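Local coordinates for molybdopterin biosynthesis protein (Mycobacterium abscessus, PDB 3TCR) that probably takes part in molybdenum cofactor biosynthesis, binding molybdopterin through a domain of the MoCF_biosynth family, at residues 121-135 against 155-168. Sequence-based numbering, arbitrary orientation.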
loop_
_atom_site.group_PDB
_atom_site.type_symbol
_atom_site.label_atom_id
_atom_site.label_comp_id
_atom_site.label_asym_id
_atom_site.label_seq_id
_atom_site.Cartn_x
_atom_site.Cartn_y
_atom_site.Cartn_z
ATOM N N PRO A 121 13.791 -5.414 3.402
ATOM C CA PRO A 121 12.701 -4.596 3.938
ATOM C C PRO A 121 12.643 -4.568 5.470
ATOM O O PRO A 121 12.456 -3.503 6.069
ATOM C CB PRO A 121 11.456 -5.239 3.350
ATOM C CG PRO A 121 11.955 -6.080 2.193
ATOM C CD PRO A 121 13.296 -6.568 2.640
ATOM N N GLU A 122 12.803 -5.728 6.095
ATOM C CA GLU A 122 12.862 -5.824 7.571
ATOM C C GLU A 122 13.999 -4.978 8.123
ATOM O O GLU A 122 13.861 -4.375 9.194
ATOM C CB GLU A 122 13.117 -7.268 8.012
ATOM C CG GLU A 122 11.937 -8.216 7.862
ATOM C CD GLU A 122 11.693 -8.727 6.447
ATOM O OE1 GLU A 122 12.432 -8.412 5.499
ATOM O OE2 GLU A 122 10.698 -9.458 6.291
ATOM N N ALA A 123 15.121 -4.940 7.401
ATOM C CA ALA A 123 16.301 -4.179 7.853
ATOM C C ALA A 123 16.055 -2.675 7.722
ATOM O O ALA A 123 16.500 -1.893 8.568
ATOM C CB ALA A 123 17.564 -4.569 7.098
ATOM N N THR A 124 15.348 -2.299 6.655
ATOM C CA THR A 124 15.117 -0.895 6.302
ATOM C C THR A 124 14.021 -0.193 7.114
ATOM O O THR A 124 14.240 0.903 7.608
ATOM C CB THR A 124 14.852 -0.768 4.786
ATOM O OG1 THR A 124 15.976 -1.326 4.101
ATOM C CG2 THR A 124 14.650 0.716 4.325
ATOM N N GLN A 125 12.850 -0.807 7.199
ATOM C CA GLN A 125 11.667 -0.218 7.844
ATOM C C GLN A 125 11.949 0.419 9.223
ATOM O O GLN A 125 11.547 1.572 9.449
ATOM C CB GLN A 125 10.523 -1.244 7.942
ATOM C CG GLN A 125 9.188 -0.698 8.502
ATOM C CD GLN A 125 8.496 0.263 7.543
ATOM O OE1 GLN A 125 8.621 0.123 6.318
ATOM N NE2 GLN A 125 7.780 1.263 8.093
ATOM N N PRO A 126 12.670 -0.277 10.124
ATOM C CA PRO A 126 12.890 0.360 11.454
ATOM C C PRO A 126 13.767 1.598 11.454
ATOM O O PRO A 126 13.801 2.330 12.461
ATOM C CB PRO A 126 13.545 -0.751 12.313
ATOM C CG PRO A 126 13.366 -2.030 11.523
ATOM C CD PRO A 126 13.154 -1.656 10.067
ATOM N N LEU A 127 14.483 1.836 10.372
ATOM C CA LEU A 127 15.345 3.027 10.254
ATOM C C LEU A 127 14.601 4.252 9.728
ATOM O O LEU A 127 15.166 5.362 9.688
ATOM C CB LEU A 127 16.517 2.738 9.294
ATOM C CG LEU A 127 17.326 1.463 9.541
ATOM C CD1 LEU A 127 18.405 1.374 8.472
ATOM C CD2 LEU A 127 17.901 1.500 10.956
ATOM N N LEU A 128 13.376 4.046 9.248
ATOM C CA LEU A 128 12.656 5.121 8.562
ATOM C C LEU A 128 11.987 6.046 9.570
ATOM O O LEU A 128 11.262 5.565 10.415
ATOM C CB LEU A 128 11.620 4.527 7.607
ATOM C CG LEU A 128 12.172 3.650 6.469
ATOM C CD1 LEU A 128 11.064 3.138 5.532
ATOM C CD2 LEU A 128 13.253 4.379 5.675
ATOM N N ASP A 129 12.238 7.346 9.503
ATOM C CA ASP A 129 11.509 8.309 10.337
ATOM C C ASP A 129 10.108 8.534 9.782
ATOM O O ASP A 129 9.181 8.877 10.535
ATOM C CB ASP A 129 12.234 9.669 10.387
ATOM C CG ASP A 129 13.610 9.562 10.973
ATOM O OD1 ASP A 129 13.752 9.116 12.125
ATOM O OD2 ASP A 129 14.557 9.901 10.267
ATOM N N ARG A 130 9.991 8.455 8.452
ATOM C CA ARG A 130 8.681 8.438 7.803
ATOM C C ARG A 130 8.736 7.644 6.494
ATOM O O ARG A 130 9.654 7.760 5.711
ATOM C CB ARG A 130 8.076 9.856 7.610
ATOM C CG ARG A 130 8.755 10.801 6.639
ATOM C CD ARG A 130 8.171 12.232 6.756
ATOM N NE ARG A 130 7.461 12.411 8.038
ATOM C CZ ARG A 130 6.875 13.527 8.470
ATOM N NH1 ARG A 130 6.944 14.635 7.755
ATOM N NH2 ARG A 130 6.241 13.536 9.626
ATOM N N GLU A 131 7.732 6.804 6.289
ATOM C CA GLU A 131 7.649 5.993 5.086
ATOM C C GLU A 131 7.054 6.787 3.934
ATOM O O GLU A 131 6.277 7.741 4.146
ATOM C CB GLU A 131 6.852 4.678 5.308
ATOM C CG GLU A 131 5.412 4.837 5.782
ATOM C CD GLU A 131 4.727 3.511 6.182
ATOM O OE1 GLU A 131 5.409 2.433 6.187
ATOM O OE2 GLU A 131 3.495 3.568 6.504
ATOM N N LEU A 132 7.426 6.387 2.713
ATOM C CA LEU A 132 6.925 6.987 1.488
ATOM C C LEU A 132 6.374 5.863 0.646
ATOM O O LEU A 132 7.025 5.349 -0.298
ATOM C CB LEU A 132 8.033 7.751 0.750
ATOM C CG LEU A 132 8.512 9.009 1.491
ATOM C CD1 LEU A 132 9.815 9.580 0.932
ATOM C CD2 LEU A 132 7.399 10.063 1.491
ATOM N N LEU A 133 5.170 5.466 1.019
ATOM C CA LEU A 133 4.501 4.347 0.412
ATOM C C LEU A 133 4.334 4.574 -1.075
ATOM O O LEU A 133 4.409 3.634 -1.866
ATOM C CB LEU A 133 3.133 4.118 1.066
ATOM C CG LEU A 133 3.106 3.400 2.414
ATOM C CD1 LEU A 133 1.674 3.381 2.986
ATOM C CD2 LEU A 133 3.665 1.995 2.253
ATOM N N GLY A 134 4.092 5.816 -1.451
ATOM C CA GLY A 134 3.970 6.179 -2.847
ATOM C C GLY A 134 5.096 5.707 -3.734
ATOM O O GLY A 134 4.863 5.346 -4.892
ATOM N N ILE A 135 6.330 5.748 -3.222
ATOM C CA ILE A 135 7.494 5.297 -3.994
ATOM C C ILE A 135 7.425 3.767 -4.175
ATOM O O ILE A 135 7.495 3.265 -5.312
ATOM C CB ILE A 135 8.827 5.734 -3.340
ATOM C CG1 ILE A 135 8.996 7.276 -3.352
ATOM C CG2 ILE A 135 10.025 5.157 -4.058
ATOM C CD1 ILE A 135 10.236 7.749 -2.618
ATOM N N ARG A 155 8.915 -6.825 -1.904
ATOM C CA ARG A 155 8.525 -6.368 -0.564
ATOM C C ARG A 155 9.239 -5.051 -0.154
ATOM O O ARG A 155 9.171 -4.602 1.011
ATOM C CB ARG A 155 8.754 -7.474 0.447
ATOM C CG ARG A 155 7.920 -8.708 0.182
ATOM C CD ARG A 155 8.013 -9.754 1.296
ATOM N NE ARG A 155 9.398 -10.066 1.530
ATOM C CZ ARG A 155 10.137 -9.663 2.559
ATOM N NH1 ARG A 155 9.642 -8.949 3.553
ATOM N NH2 ARG A 155 11.418 -10.002 2.583
ATOM N N GLY A 156 9.921 -4.434 -1.111
ATOM C CA GLY A 156 10.720 -3.255 -0.833
ATOM C C GLY A 156 9.908 -2.153 -0.155
ATOM O O GLY A 156 8.702 -2.004 -0.414
ATOM N N VAL A 157 10.535 -1.432 0.769
ATOM C CA VAL A 157 9.947 -0.217 1.337
ATOM C C VAL A 157 10.757 1.000 0.901
ATOM O O VAL A 157 11.821 0.880 0.249
ATOM C CB VAL A 157 9.894 -0.282 2.873
ATOM C CG1 VAL A 157 9.086 -1.504 3.351
ATOM C CG2 VAL A 157 11.302 -0.287 3.455
ATOM N N ALA A 158 10.259 2.179 1.276
ATOM C CA ALA A 158 10.890 3.445 0.945
ATOM C C ALA A 158 10.534 4.493 1.983
ATOM O O ALA A 158 9.423 4.492 2.533
ATOM C CB ALA A 158 10.476 3.922 -0.448
ATOM N N GLY A 159 11.458 5.409 2.229
ATOM C CA GLY A 159 11.230 6.460 3.218
ATOM C C GLY A 159 12.435 7.347 3.470
ATOM O O GLY A 159 13.451 7.228 2.754
ATOM N N ILE A 160 12.297 8.251 4.466
ATOM C CA ILE A 160 13.346 9.191 4.842
ATOM C C ILE A 160 13.922 8.698 6.149
ATOM O O ILE A 160 13.175 8.399 7.082
ATOM C CB ILE A 160 12.827 10.626 5.068
ATOM C CG1 ILE A 160 12.163 11.202 3.808
ATOM C CG2 ILE A 160 13.932 11.579 5.545
ATOM C CD1 ILE A 160 13.092 11.291 2.605
ATOM N N SER A 161 15.250 8.607 6.207
ATOM C CA SER A 161 15.966 8.348 7.427
ATOM C C SER A 161 16.994 9.471 7.603
ATOM O O SER A 161 17.890 9.618 6.777
ATOM C CB SER A 161 16.661 6.989 7.325
ATOM O OG SER A 161 17.259 6.600 8.547
ATOM N N GLY A 162 16.861 10.263 8.667
ATOM C CA GLY A 162 17.714 11.427 8.834
ATOM C C GLY A 162 17.496 12.407 7.674
ATOM O O GLY A 162 16.382 12.930 7.489
ATOM N N SER A 163 18.555 12.688 6.909
ATOM C CA SER A 163 18.429 13.530 5.700
ATOM C C SER A 163 18.468 12.704 4.414
ATOM O O SER A 163 18.552 13.279 3.318
ATOM C CB SER A 163 19.534 14.583 5.638
ATOM O OG SER A 163 20.817 14.039 5.341
ATOM N N THR A 164 18.358 11.379 4.549
ATOM C CA THR A 164 18.523 10.448 3.450
ATOM C C THR A 164 17.214 9.805 2.969
ATOM O O THR A 164 16.411 9.297 3.773
ATOM C CB THR A 164 19.513 9.337 3.874
ATOM O OG1 THR A 164 20.711 9.956 4.373
ATOM C CG2 THR A 164 19.858 8.400 2.700
ATOM N N LEU A 165 16.988 9.850 1.662
ATOM C CA LEU A 165 15.937 9.050 1.040
ATOM C C LEU A 165 16.500 7.626 0.786
ATOM O O LEU A 165 17.551 7.487 0.187
ATOM C CB LEU A 165 15.458 9.704 -0.265
ATOM C CG LEU A 165 14.410 9.001 -1.126
ATOM C CD1 LEU A 165 13.125 8.753 -0.352
ATOM C CD2 LEU A 165 14.184 9.794 -2.435
ATOM N N VAL A 166 15.796 6.612 1.301
ATOM C CA VAL A 166 16.178 5.209 1.226
ATOM C C VAL A 166 15.081 4.441 0.487
ATOM O O VAL A 166 13.904 4.521 0.861
ATOM C CB VAL A 166 16.392 4.592 2.631
ATOM C CG1 VAL A 166 16.953 3.168 2.504
ATOM C CG2 VAL A 166 17.300 5.498 3.489
ATOM N N VAL A 167 15.473 3.716 -0.563
ATOM C CA VAL A 167 14.550 2.954 -1.399
ATOM C C VAL A 167 15.101 1.549 -1.722
ATOM O O VAL A 167 16.224 1.404 -2.250
ATOM C CB VAL A 167 14.265 3.713 -2.724
ATOM C CG1 VAL A 167 13.182 3.004 -3.558
ATOM C CG2 VAL A 167 13.899 5.198 -2.435
ATOM N N ASN A 168 14.328 0.523 -1.378
ATOM C CA ASN A 168 14.641 -0.860 -1.752
ATOM C C ASN A 168 14.139 -1.216 -3.159
ATOM O O ASN A 168 12.932 -1.039 -3.462
ATOM C CB ASN A 168 13.914 -1.846 -0.828
ATOM C CG ASN A 168 14.233 -1.685 0.649
ATOM O OD1 ASN A 168 13.341 -1.957 1.487
ATOM N ND2 ASN A 168 15.488 -1.348 0.996
HETATM O O HOH W 1 13.949 13.005 8.884
#
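Strand 130-131 runs antiparallel to strand 158-161, with Arg130 and Ile160 as a hydrogen-bonded pair and Glu131 and Gly159 as a non-hydrogen-bonded one. Ile160 N donates to Arg130 O at 3.0 Å, and Leu132 N to Ala158 O at 2.8 Å. Asp129 and Arg130 sit opposite the single residue Ile160, making a classic beta bulge. Asp129 N bonds to Ile160 O, while the bond from Arg130 N to the same oxygen is weak. The CA atoms of Glu131 and Gly159 lie 4.1 Å apart.

At the hairpin end, Asp129 OD2 takes the N-H of Gly162 (Gly162 N to OD2 2.8 Å), nearly end-on to its C-O bond. This ties the bulge to the type II' turn 161-164. Ser161 OG, anti to its own N (chi1 -173°), donates a hydrogen bond to Leu127 O (2.7 Å). At the other end, Asn168 ND2 donates to Thr124 OG1 almost straight (171°) and in its amide plane. ND2 also bonds Thr108 OG1, and Thr124 OG1 bonds Ala120 O. Thr124 CG2 packs against Val157 CG2 at 3.6 Å, the two side chains running in opposite directions. Arg155 lies across Pro121, whose CG covers one face of the guanidinium. Arg155 NH1 forms a salt bridge to Glu122 OE2 (3.0 Å), and Arg155 NE bonds Gly113 O. Glu122 OE2 also pairs with Arg130 of the third subunit.

Leu132 CD1 meets Leu165 CD1 at 3.6 Å, and Ile135 packs on Ala158 and Val167. Helix 173-196 covers this apolar side, and helix 88-100 touches Leu127 and Ser161. Strand 130-131 thus forms one edge of the chain's mixed sheet, with strand 164-169 joining the hairpin to strand 105-109.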